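Local coordinates for protein putative polyketide synthase (Brevibacillus brevis, PDB 5HU7) that probably removes water from 3-hydroxyacyl chains tethered to an acyl carrier protein, as the dehydratase domain of a trans-AT polyketide synthase, at residues Leu193-Ile198 / His209-Ser215; Pro254-Tyr258 / Leu280-Ala284; Phe49-Tyr55 / Leu238-Phe242; His173-Ile179 / Ser215-Arg221. All coordinates share one frame; numbering follows the deposited sequence.

In the fold
The four contacts sit within the double hotdog expected of a polyketide synthase dehydratase domain. Interaction 3 closes the longest loop, joining the start of helix 52-65 in the first hotdog to strands 238-239 and 241-249 of the second. Nested inside it is interaction 4, which in turn encloses interaction 1; these two share S215 on helix 212-227, with centres about 10 Å apart, and hold that helix against loops of its own hotdog. Interaction 2 comes last along the chain, tying two strand ends there, its centre about 12 Å from that of interaction 1; the backbone of L193 meets that of K257 between them. Interactions 2 and 3, the latter at the junction of the two halves, lie farthest apart, about 23 Å between centres.

Interaction 1 of 4, residues Leu193-Ile198 / His209-Ser215; sequences LSLPSI and HPSLLES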
loop_
_atom_site.group_PDB
_atom_site.type_symbol
_atom_site.label_atom_id
_atom_site.label_comp_id
_atom_site.label_asym_id
_atom_site.label_seq_id
_atom_site.Cartn_x
_atom_site.Cartn_y
_atom_site.Cartn_z
ATOM N N LEU A 193 35.464 0.598 7.226
ATOM C CA LEU A 193 34.663 0.916 6.053
ATOM C C LEU A 193 34.550 2.390 5.785
ATOM O O LEU A 193 34.441 3.190 6.702
ATOM C CB LEU A 193 33.242 0.353 6.230
ATOM C CG LEU A 193 33.152 -1.148 6.360
ATOM C CD1 LEU A 193 31.809 -1.532 6.870
ATOM C CD2 LEU A 193 33.470 -1.847 5.048
ATOM N N SER A 194 34.385 2.717 4.512
ATOM C CA SER A 194 34.116 4.072 4.052
ATOM C C SER A 194 33.135 3.874 2.920
ATOM O O SER A 194 33.481 3.944 1.744
ATOM C CB SER A 194 35.401 4.798 3.669
ATOM O OG SER A 194 35.167 5.835 2.737
ATOM N N LEU A 195 31.906 3.525 3.313
ATOM C CA LEU A 195 30.837 3.223 2.382
ATOM C C LEU A 195 30.498 4.451 1.537
ATOM O O LEU A 195 30.571 5.575 2.038
ATOM C CB LEU A 195 29.589 2.714 3.125
ATOM C CG LEU A 195 29.740 1.365 3.826
ATOM C CD1 LEU A 195 28.545 1.058 4.703
ATOM C CD2 LEU A 195 29.975 0.252 2.834
ATOM N N PRO A 196 30.164 4.271 0.240
ATOM C CA PRO A 196 29.861 5.443 -0.598
ATOM C C PRO A 196 28.730 6.313 -0.063
ATOM O O PRO A 196 27.877 5.846 0.679
ATOM C CB PRO A 196 29.515 4.836 -1.960
ATOM C CG PRO A 196 30.090 3.481 -1.946
ATOM C CD PRO A 196 30.060 3.018 -0.535
ATOM N N SER A 197 28.757 7.593 -0.432
ATOM C CA SER A 197 27.766 8.577 -0.003
ATOM C C SER A 197 26.377 8.247 -0.560
ATOM O O SER A 197 26.232 7.953 -1.748
ATOM C CB SER A 197 28.186 9.980 -0.447
ATOM O OG SER A 197 28.393 10.043 -1.849
ATOM N N ILE A 198 25.379 8.259 0.321
ATOM C CA ILE A 198 23.978 8.012 -0.004
ATOM C C ILE A 198 23.218 9.205 0.578
ATOM O O ILE A 198 23.545 9.654 1.684
ATOM C CB ILE A 198 23.520 6.639 0.586
ATOM C CG1 ILE A 198 24.289 5.467 -0.067
ATOM C CG2 ILE A 198 22.013 6.412 0.465
ATOM C CD1 ILE A 198 24.094 5.212 -1.556
ATOM N N HIS A 209 23.281 -0.665 3.791
ATOM C CA HIS A 209 23.763 0.221 2.761
ATOM C C HIS A 209 23.795 -0.578 1.446
ATOM O O HIS A 209 24.143 -1.762 1.472
ATOM C CB HIS A 209 25.169 0.700 3.137
ATOM C CG HIS A 209 25.688 1.812 2.304
ATOM N ND1 HIS A 209 26.258 1.574 1.064
ATOM C CD2 HIS A 209 25.706 3.139 2.548
ATOM C CE1 HIS A 209 26.554 2.773 0.575
ATOM N NE2 HIS A 209 26.338 3.729 1.479
ATOM N N PRO A 210 23.478 0.038 0.276
ATOM C CA PRO A 210 23.490 -0.730 -0.975
ATOM C C PRO A 210 24.857 -1.245 -1.438
ATOM O O PRO A 210 24.891 -2.102 -2.320
ATOM C CB PRO A 210 22.886 0.259 -1.984
ATOM C CG PRO A 210 23.140 1.574 -1.420
ATOM C CD PRO A 210 23.004 1.415 0.040
ATOM N N SER A 211 25.969 -0.736 -0.875
ATOM C CA SER A 211 27.327 -1.128 -1.268
ATOM C C SER A 211 28.041 -2.017 -0.252
ATOM O O SER A 211 29.171 -2.405 -0.517
ATOM C CB SER A 211 28.162 0.124 -1.492
ATOM O OG SER A 211 27.450 1.098 -2.238
ATOM N N LEU A 212 27.412 -2.338 0.883
ATOM C CA LEU A 212 28.011 -3.151 1.950
ATOM C C LEU A 212 28.534 -4.540 1.509
ATOM O O LEU A 212 29.547 -4.997 2.030
ATOM C CB LEU A 212 26.982 -3.301 3.092
ATOM C CG LEU A 212 27.397 -4.139 4.282
ATOM C CD1 LEU A 212 28.610 -3.541 4.958
ATOM C CD2 LEU A 212 26.254 -4.280 5.273
ATOM N N LEU A 213 27.840 -5.216 0.597
ATOM C CA LEU A 213 28.235 -6.546 0.107
ATOM C C LEU A 213 29.472 -6.463 -0.798
ATOM O O LEU A 213 30.303 -7.371 -0.798
ATOM C CB LEU A 213 27.050 -7.164 -0.666
ATOM C CG LEU A 213 27.230 -8.566 -1.274
ATOM C CD1 LEU A 213 27.383 -9.617 -0.177
ATOM C CD2 LEU A 213 26.055 -8.877 -2.246
ATOM N N GLU A 214 29.628 -5.356 -1.525
ATOM C CA GLU A 214 30.787 -5.178 -2.408
ATOM C C GLU A 214 32.096 -4.999 -1.584
ATOM O O GLU A 214 33.188 -5.133 -2.152
ATOM C CB GLU A 214 30.609 -3.983 -3.394
ATOM C CG GLU A 214 29.221 -3.801 -4.010
ATOM C CD GLU A 214 28.506 -5.043 -4.514
ATOM O OE1 GLU A 214 28.991 -5.646 -5.499
ATOM O OE2 GLU A 214 27.425 -5.369 -3.970
ATOM N N SER A 215 31.972 -4.667 -0.269
ATOM C CA SER A 215 33.080 -4.465 0.657
ATOM C C SER A 215 33.358 -5.687 1.512
ATOM O O SER A 215 34.513 -5.974 1.807
ATOM C CB SER A 215 32.763 -3.299 1.584
ATOM O OG SER A 215 32.441 -2.134 0.842
#
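H209 meets L195, P196 and I198 with nearly every atom of its side chain. Its CB lies 3.7 Å from L195 CD1, and the same methyl reaches on to CG. With CG anti to the backbone N (chi1 -169°), the imidazole extends toward the 193-198 loop and passes L195 in the opposite direction, so that L195 CB sits over the ring centre in a CH-pi contact, 3.8 Å from the centroid. The other face carries P210 CD, near the rim. ND1 turns back to accept from S211 N at 3.0 Å, capping the turn that leads into helix 212-227. H209 and P210 open the sequence HPSLLE, which resembles the HPxxLD motif of dehydratase second hotdogs, E214 standing where relatives carry aspartate. At the tip, NE2 donates to P196 O over 2.7 Å, somewhat bent at 143°, while I198 CG1 comes in obliquely beside it. Histidine suits the place because one nitrogen accepts as the other donates; a leucine here would probably leave both S211 N and P196 O without their mates and remove the polar link between the loop and the start of the helix. Beyond the ring, I198 CD1 and P210 CG meet tip to tip at 3.8 Å. On the helix side L195 CD2 rests near L212 CA, L193 CD2 lies 3.8 Å from S215 CB, and P196 CG packs against S211 OG at 3.6 Å.

Interaction 2 of 4, residues Pro254-Tyr258 / Leu280-Ala284; sequences PAVKY and LCDEA
K257 and Y258 both direct their backbone N-H groups at one acceptor, C281 O. K257 N approaches in the carbonyl plane at 2.8 Å, whereas Y258 N comes from 29° out of it at 3.1 Å. The return bond, C281 N to Y258 O, measures 3.0 Å and completes an antiparallel hydrogen-bonded pair. Y258 and C281 therefore project from the same face of the sheet, where Y258 CB touches C281 SG at 3.7 Å. The sulfur occupies the crowded position between backbone N and carbonyl carbon (chi1 71°), which swings it toward the tyrosine and into an oblique sulfur-aromatic contact; cysteine is small enough to fit beside the broad ring. D282 O lies at the edge of that ring, near CD1.

Farther along, the V256 and L280 side chains cross at a slant, CG1 of the valine 3.9 Å from L280 CB, apolar groups suited to each other. The aliphatic part of K257 lies across E283, CG to CG 3.8 Å, leaving the opposite charges near each other but not in contact. A water donates to A255 O at 2.7 Å and weakly to L280 O, bridging the two segments beyond the last direct backbone bond. D282 OD1 receives R286 N, bracing the turn into strand 287-298. Helix 145-150 covers Y258 and C281 through L145, and the K257 backbone also bonds to L193. Two residues, K257 and Y258, set against the single C281 make a classic beta bulge, here where strand 258-263 begins beside the end of strand 276-281 in the second hotdog.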
loop_
_atom_site.group_PDB
_atom_site.type_symbol
_atom_site.label_atom_id
_atom_site.label_comp_id
_atom_site.label_asym_id
_atom_site.label_seq_id
_atom_site.Cartn_x
_atom_site.Cartn_y
_atom_site.Cartn_z
ATOM N N PRO A 254 21.455 2.472 11.474
ATOM C CA PRO A 254 22.756 2.353 12.148
ATOM C C PRO A 254 23.913 2.876 11.290
ATOM O O PRO A 254 23.949 2.675 10.073
ATOM C CB PRO A 254 22.881 0.852 12.408
ATOM C CG PRO A 254 22.115 0.219 11.325
ATOM C CD PRO A 254 20.988 1.160 10.985
ATOM N N ALA A 255 24.851 3.562 11.937
ATOM C CA ALA A 255 26.056 4.078 11.296
ATOM C C ALA A 255 27.078 2.943 11.317
ATOM O O ALA A 255 27.441 2.465 12.394
ATOM C CB ALA A 255 26.573 5.266 12.069
ATOM N N VAL A 256 27.490 2.467 10.140
ATOM C CA VAL A 256 28.408 1.347 10.003
ATOM C C VAL A 256 29.796 1.819 9.554
ATOM O O VAL A 256 29.999 2.136 8.394
ATOM C CB VAL A 256 27.806 0.299 9.054
ATOM C CG1 VAL A 256 28.775 -0.870 8.830
ATOM C CG2 VAL A 256 26.456 -0.185 9.593
ATOM N N LYS A 257 30.737 1.887 10.491
ATOM C CA LYS A 257 32.109 2.286 10.209
ATOM C C LYS A 257 33.061 1.097 10.191
ATOM O O LYS A 257 34.098 1.184 9.553
ATOM C CB LYS A 257 32.549 3.335 11.223
ATOM C CG LYS A 257 31.630 4.557 11.281
ATOM C CD LYS A 257 31.306 5.174 9.907
ATOM C CE LYS A 257 31.033 6.665 9.960
ATOM N NZ LYS A 257 29.850 7.002 10.797
ATOM N N TYR A 258 32.683 -0.033 10.810
ATOM C CA TYR A 258 33.506 -1.235 10.857
ATOM C C TYR A 258 32.679 -2.466 10.755
ATOM O O TYR A 258 31.550 -2.500 11.253
ATOM C CB TYR A 258 34.240 -1.362 12.209
ATOM C CG TYR A 258 35.298 -0.311 12.464
ATOM C CD1 TYR A 258 34.968 0.917 13.017
ATOM C CD2 TYR A 258 36.633 -0.565 12.194
ATOM C CE1 TYR A 258 35.928 1.888 13.240
ATOM C CE2 TYR A 258 37.605 0.402 12.412
ATOM C CZ TYR A 258 37.252 1.624 12.954
ATOM O OH TYR A 258 38.191 2.605 13.176
ATOM N N LEU A 280 28.563 -5.435 12.704
ATOM C CA LEU A 280 28.700 -4.150 12.062
ATOM C C LEU A 280 28.484 -3.107 13.136
ATOM O O LEU A 280 27.430 -3.104 13.749
ATOM C CB LEU A 280 27.654 -4.010 10.944
ATOM C CG LEU A 280 27.662 -5.116 9.890
ATOM C CD1 LEU A 280 26.587 -4.885 8.866
ATOM C CD2 LEU A 280 29.004 -5.189 9.160
ATOM N N CYS A 281 29.486 -2.251 13.394
ATOM C CA CYS A 281 29.403 -1.241 14.427
ATOM C C CYS A 281 29.781 0.140 13.917
ATOM O O CYS A 281 30.265 0.294 12.793
ATOM C CB CYS A 281 30.298 -1.658 15.584
ATOM S SG CYS A 281 32.065 -1.546 15.209
ATOM N N ASP A 282 29.526 1.148 14.763
ATOM C CA ASP A 282 29.875 2.563 14.532
ATOM C C ASP A 282 31.332 2.830 14.967
ATOM O O ASP A 282 32.039 1.879 15.280
ATOM C CB ASP A 282 28.863 3.500 15.256
ATOM C CG ASP A 282 28.828 3.439 16.776
ATOM O OD1 ASP A 282 29.732 2.815 17.366
ATOM O OD2 ASP A 282 27.890 4.018 17.376
ATOM N N GLU A 283 31.772 4.114 14.958
ATOM C CA GLU A 283 33.118 4.572 15.366
ATOM C C GLU A 283 33.470 4.188 16.804
ATOM O O GLU A 283 34.643 4.004 17.102
ATOM C CB GLU A 283 33.220 6.120 15.314
ATOM C CG GLU A 283 33.062 6.774 13.959
ATOM C CD GLU A 283 33.304 8.271 13.988
ATOM O OE1 GLU A 283 32.440 9.002 14.524
ATOM O OE2 GLU A 283 34.355 8.717 13.477
ATOM N N ALA A 284 32.467 4.171 17.703
ATOM C CA ALA A 284 32.630 3.848 19.125
ATOM C C ALA A 284 32.562 2.346 19.456
ATOM O O ALA A 284 32.741 1.984 20.613
ATOM C CB ALA A 284 31.564 4.580 19.930
HETATM O O HOH W 1 26.366 0.082 13.202
#

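Interaction 3 of 4, residues Phe49-Tyr55 / Leu238-Phe242; sequences FFPLIAY and LDGTF
The junction between the two hotdogs runs through F49, L52 and Y55, which pack on G240 and F242. P51, in the same segment, fits the last place of the HxxxGxxxxP motif that marks the first hotdog of dehydratases, and helix 52-65 starts just after it. The partner chain turns a corner at G240 between strands 238-239 and 241-249; F242 there bonds through its backbone to T84 of strand 76-84, so one hotdog's sheet meets the other's.

F49 lays one ring face on this corner: G240 CA makes a CH-pi contact 3.9 Å from the centroid, and D239 O lies over the rim of the same face. Glycine suits the position twice over, since phi is positive (80°) and a CB would fall 2.7 Å from F49 CD1. L52 slides past F242 in the opposite direction, its CD2 tightly packed 3.2 Å from F242 CD2 and also 3.6 Å from G240 O. F242 CG stands between the backbone N and the carbonyl carbon (chi1 76°), which points the ring at the helix, where Y55 CD2 meets its edge in plane, 3.8 Å from CE2. An alanine in place of F242 is likely to open a gap beside the helix, leaving L52 CD2 and Y55 CD2 without the ring they pack on. Y55 OH is held elsewhere, by L88 N. The corner is stiffened by an Asx turn: D239 OD1 accepts both from T241 N at 3.1 Å and from T241 OG1 at 2.7 Å.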
loop_
_atom_site.group_PDB
_atom_site.type_symbol
_atom_site.label_atom_id
_atom_site.label_comp_id
_atom_site.label_asym_id
_atom_site.label_seq_id
_atom_site.Cartn_x
_atom_site.Cartn_y
_atom_site.Cartn_z
ATOM N N PHE A 49 22.319 -11.609 -10.640
ATOM C CA PHE A 49 21.669 -12.026 -9.402
ATOM C C PHE A 49 21.260 -10.813 -8.610
ATOM O O PHE A 49 22.029 -9.854 -8.530
ATOM C CB PHE A 49 22.635 -12.872 -8.534
ATOM C CG PHE A 49 23.050 -14.191 -9.141
ATOM C CD1 PHE A 49 22.093 -15.094 -9.600
ATOM C CD2 PHE A 49 24.391 -14.541 -9.237
ATOM C CE1 PHE A 49 22.478 -16.312 -10.181
ATOM C CE2 PHE A 49 24.769 -15.752 -9.822
ATOM C CZ PHE A 49 23.807 -16.624 -10.304
ATOM N N PHE A 50 20.065 -10.856 -7.998
ATOM C CA PHE A 50 19.609 -9.788 -7.102
ATOM C C PHE A 50 20.613 -9.702 -5.947
ATOM O O PHE A 50 21.012 -10.746 -5.449
ATOM C CB PHE A 50 18.217 -10.113 -6.539
ATOM C CG PHE A 50 17.515 -8.973 -5.837
ATOM C CD1 PHE A 50 17.013 -7.896 -6.561
ATOM C CD2 PHE A 50 17.198 -9.055 -4.493
ATOM C CE1 PHE A 50 16.318 -6.875 -5.933
ATOM C CE2 PHE A 50 16.439 -8.063 -3.873
ATOM C CZ PHE A 50 16.014 -6.978 -4.589
ATOM N N PRO A 51 21.074 -8.513 -5.524
ATOM C CA PRO A 51 22.052 -8.460 -4.425
ATOM C C PRO A 51 21.598 -9.150 -3.139
ATOM O O PRO A 51 20.441 -9.034 -2.763
ATOM C CB PRO A 51 22.282 -6.964 -4.217
ATOM C CG PRO A 51 21.808 -6.315 -5.408
ATOM C CD PRO A 51 20.760 -7.162 -6.035
ATOM N N LEU A 52 22.505 -9.875 -2.483
ATOM C CA LEU A 52 22.250 -10.620 -1.237
ATOM C C LEU A 52 21.574 -9.760 -0.129
ATOM O O LEU A 52 20.465 -10.082 0.309
ATOM C CB LEU A 52 23.561 -11.286 -0.738
ATOM C CG LEU A 52 24.182 -12.389 -1.627
ATOM C CD1 LEU A 52 25.576 -12.900 -1.125
ATOM C CD2 LEU A 52 23.234 -13.503 -1.878
ATOM N N ILE A 53 22.215 -8.664 0.285
ATOM C CA ILE A 53 21.648 -7.726 1.277
ATOM C C ILE A 53 20.304 -7.120 0.874
ATOM O O ILE A 53 19.522 -6.730 1.742
ATOM C CB ILE A 53 22.640 -6.598 1.662
ATOM C CG1 ILE A 53 23.163 -5.864 0.368
ATOM C CG2 ILE A 53 23.763 -7.191 2.541
ATOM C CD1 ILE A 53 23.850 -4.609 0.589
ATOM N N ALA A 54 20.033 -7.033 -0.415
ATOM C CA ALA A 54 18.779 -6.466 -0.865
ATOM C C ALA A 54 17.599 -7.323 -0.414
ATOM O O ALA A 54 16.559 -6.775 -0.066
ATOM C CB ALA A 54 18.779 -6.300 -2.360
ATOM N N TYR A 55 17.798 -8.663 -0.300
ATOM C CA TYR A 55 16.767 -9.570 0.189
ATOM C C TYR A 55 16.458 -9.309 1.657
ATOM O O TYR A 55 15.302 -9.396 2.057
ATOM C CB TYR A 55 17.229 -11.029 0.057
ATOM C CG TYR A 55 17.351 -11.541 -1.359
ATOM C CD1 TYR A 55 16.222 -11.929 -2.083
ATOM C CD2 TYR A 55 18.594 -11.764 -1.927
ATOM C CE1 TYR A 55 16.341 -12.532 -3.340
ATOM C CE2 TYR A 55 18.724 -12.337 -3.190
ATOM C CZ TYR A 55 17.596 -12.757 -3.874
ATOM O OH TYR A 55 17.719 -13.351 -5.095
ATOM N N LEU A 238 30.209 -16.974 -6.726
ATOM C CA LEU A 238 28.901 -16.891 -6.071
ATOM C C LEU A 238 27.773 -17.230 -7.005
ATOM O O LEU A 238 27.786 -16.810 -8.153
ATOM C CB LEU A 238 28.653 -15.512 -5.445
ATOM C CG LEU A 238 29.639 -15.052 -4.364
ATOM C CD1 LEU A 238 29.146 -13.771 -3.706
ATOM C CD2 LEU A 238 29.871 -16.115 -3.293
ATOM N N ASP A 239 26.798 -17.998 -6.522
ATOM C CA ASP A 239 25.628 -18.418 -7.307
ATOM C C ASP A 239 24.342 -17.681 -6.931
ATOM O O ASP A 239 23.259 -18.149 -7.282
ATOM C CB ASP A 239 25.442 -19.943 -7.193
ATOM C CG ASP A 239 25.006 -20.494 -5.842
ATOM O OD1 ASP A 239 24.859 -19.700 -4.891
ATOM O OD2 ASP A 239 24.861 -21.725 -5.727
ATOM N N GLY A 240 24.443 -16.578 -6.192
ATOM C CA GLY A 240 23.272 -15.810 -5.793
ATOM C C GLY A 240 22.486 -16.343 -4.594
ATOM O O GLY A 240 21.507 -15.718 -4.181
ATOM N N THR A 241 22.898 -17.474 -4.002
ATOM C CA THR A 241 22.208 -18.025 -2.834
ATOM C C THR A 241 22.933 -17.718 -1.518
ATOM O O THR A 241 24.124 -17.448 -1.485
ATOM C CB THR A 241 21.984 -19.552 -2.958
ATOM O OG1 THR A 241 23.213 -20.247 -2.806
ATOM C CG2 THR A 241 21.248 -19.954 -4.238
ATOM N N PHE A 242 22.208 -17.803 -0.438
ATOM C CA PHE A 242 22.754 -17.687 0.890
ATOM C C PHE A 242 21.769 -18.205 1.919
ATOM O O PHE A 242 20.586 -18.332 1.638
ATOM C CB PHE A 242 23.149 -16.237 1.224
ATOM C CG PHE A 242 21.980 -15.322 1.551
ATOM C CD1 PHE A 242 21.491 -15.220 2.856
ATOM C CD2 PHE A 242 21.404 -14.531 0.573
ATOM C CE1 PHE A 242 20.503 -14.291 3.174
ATOM C CE2 PHE A 242 20.398 -13.625 0.893
ATOM C CZ PHE A 242 19.968 -13.496 2.185
#

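Interaction 4 of 4, residues His173-Ile179 / Ser215-Arg221; sequences HSEFQGI and SLLPSTR
H173 and R221 cross at about a right angle, the imidazole and guanidinium planes 72° apart. The single bond between them, R221 NH1 to H173 ND1 at 3.1 Å, is weak, its angle at hydrogen only 120°. R221 is extended from CG to NE, which carries its flat guanidinium to the loop, one face over L217 CG; an arginine is long enough to span this distance. L217 also crosses the histidine at about a right angle, its CD2 3.7 Å from H173 CE1, while P218 CD lies over one imidazole face near the rim.

F176 and P218 slide past each other in opposite directions. Here CG anti to the carbonyl carbon (chi1 -56°) brings the phenyl CE2 within 3.3 Å of P218 CB. Proline offers a compact apolar surface and, lacking an N-H, accounts for the helix kink at this point. I179 points its CD1 at S215 O, 3.5 Å away, a carbonyl already taken by S219 OG at 2.7 Å. Next to it G178 must be small: its CA is 3.5 Å from S215 OG, and a CB would collide with that oxygen. L165 of helix 158-167 adds further cover to F176, P218 and R221. Thus the loop before strand 179-185 packs along one side of the central helix 212-227, the helix that the strands of the second hotdog curve around.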
loop_
_atom_site.group_PDB
_atom_site.type_symbol
_atom_site.label_atom_id
_atom_site.label_comp_id
_atom_site.label_asym_id
_atom_site.label_seq_id
_atom_site.Cartn_x
_atom_site.Cartn_y
_atom_site.Cartn_z
ATOM N N HIS A 173 38.175 -10.295 -6.982
ATOM C CA HIS A 173 37.059 -9.350 -7.140
ATOM C C HIS A 173 37.471 -8.125 -7.977
ATOM O O HIS A 173 38.623 -8.014 -8.404
ATOM C CB HIS A 173 36.582 -8.905 -5.737
ATOM C CG HIS A 173 35.134 -8.544 -5.647
ATOM N ND1 HIS A 173 34.136 -9.479 -5.885
ATOM C CD2 HIS A 173 34.556 -7.363 -5.334
ATOM C CE1 HIS A 173 32.992 -8.827 -5.739
ATOM N NE2 HIS A 173 33.197 -7.559 -5.379
ATOM N N SER A 174 36.505 -7.227 -8.228
ATOM C CA SER A 174 36.708 -5.990 -8.980
ATOM C C SER A 174 37.071 -4.795 -8.077
ATOM O O SER A 174 38.232 -4.365 -8.112
ATOM C CB SER A 174 35.472 -5.675 -9.828
ATOM O OG SER A 174 35.546 -4.420 -10.489
ATOM N N GLU A 175 36.096 -4.245 -7.292
ATOM C CA GLU A 175 36.338 -3.041 -6.485
ATOM C C GLU A 175 36.335 -3.233 -4.940
ATOM O O GLU A 175 35.554 -4.004 -4.366
ATOM C CB GLU A 175 35.372 -1.915 -6.886
ATOM C CG GLU A 175 33.945 -2.038 -6.395
ATOM C CD GLU A 175 33.110 -0.812 -6.717
ATOM O OE1 GLU A 175 32.315 -0.391 -5.846
ATOM O OE2 GLU A 175 33.304 -0.229 -7.808
ATOM N N PHE A 176 37.253 -2.484 -4.293
ATOM C CA PHE A 176 37.503 -2.438 -2.848
ATOM C C PHE A 176 37.440 -0.939 -2.473
ATOM O O PHE A 176 38.276 -0.445 -1.704
ATOM C CB PHE A 176 38.909 -3.012 -2.535
ATOM C CG PHE A 176 39.165 -4.414 -3.047
ATOM C CD1 PHE A 176 39.218 -4.678 -4.408
ATOM C CD2 PHE A 176 39.444 -5.452 -2.171
ATOM C CE1 PHE A 176 39.374 -5.973 -4.877
ATOM C CE2 PHE A 176 39.678 -6.739 -2.648
ATOM C CZ PHE A 176 39.620 -6.996 -3.998
ATOM N N GLN A 177 36.459 -0.210 -3.073
ATOM C CA GLN A 177 36.261 1.234 -2.881
ATOM C C GLN A 177 35.707 1.546 -1.491
ATOM O O GLN A 177 35.954 2.631 -0.958
ATOM C CB GLN A 177 35.330 1.818 -3.965
ATOM C CG GLN A 177 35.997 1.980 -5.347
ATOM C CD GLN A 177 35.012 2.250 -6.475
ATOM O OE1 GLN A 177 33.781 2.263 -6.297
ATOM N NE2 GLN A 177 35.533 2.468 -7.672
ATOM N N GLY A 178 34.975 0.603 -0.912
ATOM C CA GLY A 178 34.426 0.778 0.424
ATOM C C GLY A 178 35.366 0.462 1.574
ATOM O O GLY A 178 35.032 0.769 2.712
ATOM N N ILE A 179 36.555 -0.122 1.307
ATOM C CA ILE A 179 37.508 -0.550 2.343
ATOM C C ILE A 179 38.594 0.470 2.611
ATOM O O ILE A 179 39.414 0.676 1.726
ATOM C CB ILE A 179 38.147 -1.912 1.916
ATOM C CG1 ILE A 179 37.049 -2.973 1.710
ATOM C CG2 ILE A 179 39.216 -2.411 2.942
ATOM C CD1 ILE A 179 37.571 -4.286 1.313
ATOM N N SER A 215 31.972 -4.667 -0.269
ATOM C CA SER A 215 33.080 -4.465 0.657
ATOM C C SER A 215 33.358 -5.687 1.512
ATOM O O SER A 215 34.513 -5.974 1.807
ATOM C CB SER A 215 32.763 -3.299 1.584
ATOM O OG SER A 215 32.441 -2.134 0.842
ATOM N N LEU A 216 32.309 -6.351 1.969
ATOM C CA LEU A 216 32.395 -7.518 2.827
ATOM C C LEU A 216 32.877 -8.746 2.096
ATOM O O LEU A 216 33.728 -9.457 2.610
ATOM C CB LEU A 216 31.023 -7.795 3.462
ATOM C CG LEU A 216 30.564 -6.798 4.540
ATOM C CD1 LEU A 216 29.181 -7.160 5.058
ATOM C CD2 LEU A 216 31.521 -6.746 5.686
ATOM N N LEU A 217 32.353 -9.002 0.912
ATOM C CA LEU A 217 32.749 -10.173 0.123
ATOM C C LEU A 217 34.284 -10.301 -0.055
ATOM O O LEU A 217 34.822 -11.303 0.401
ATOM C CB LEU A 217 31.999 -10.188 -1.221
ATOM C CG LEU A 217 32.343 -11.336 -2.185
ATOM C CD1 LEU A 217 32.241 -12.722 -1.485
ATOM C CD2 LEU A 217 31.431 -11.279 -3.394
ATOM N N PRO A 218 35.035 -9.303 -0.573
ATOM C CA PRO A 218 36.509 -9.460 -0.632
ATOM C C PRO A 218 37.155 -9.692 0.741
ATOM O O PRO A 218 38.153 -10.403 0.854
ATOM C CB PRO A 218 36.998 -8.147 -1.278
ATOM C CG PRO A 218 35.859 -7.210 -1.237
ATOM C CD PRO A 218 34.602 -8.030 -1.183
ATOM N N SER A 219 36.538 -9.120 1.795
ATOM C CA SER A 219 36.984 -9.255 3.186
ATOM C C SER A 219 36.750 -10.671 3.725
ATOM O O SER A 219 37.573 -11.151 4.507
ATOM C CB SER A 219 36.273 -8.235 4.079
ATOM O OG SER A 219 36.346 -6.912 3.568
ATOM N N THR A 220 35.613 -11.315 3.364
ATOM C CA THR A 220 35.346 -12.693 3.797
ATOM C C THR A 220 36.292 -13.632 3.069
ATOM O O THR A 220 36.836 -14.554 3.687
ATOM C CB THR A 220 33.872 -13.128 3.651
ATOM O OG1 THR A 220 33.476 -13.216 2.276
ATOM C CG2 THR A 220 32.908 -12.255 4.438
ATOM N N ARG A 221 36.536 -13.369 1.776
ATOM C CA ARG A 221 37.477 -14.159 0.972
ATOM C C ARG A 221 38.894 -14.078 1.545
ATOM O O ARG A 221 39.620 -15.069 1.524
ATOM C CB ARG A 221 37.478 -13.692 -0.488
ATOM C CG ARG A 221 36.215 -14.061 -1.221
ATOM C CD ARG A 221 36.145 -13.308 -2.529
ATOM N NE ARG A 221 35.016 -13.727 -3.358
ATOM C CZ ARG A 221 34.681 -13.156 -4.511
ATOM N NH1 ARG A 221 35.386 -12.133 -4.986
ATOM N NH2 ARG A 221 33.636 -13.601 -5.200
#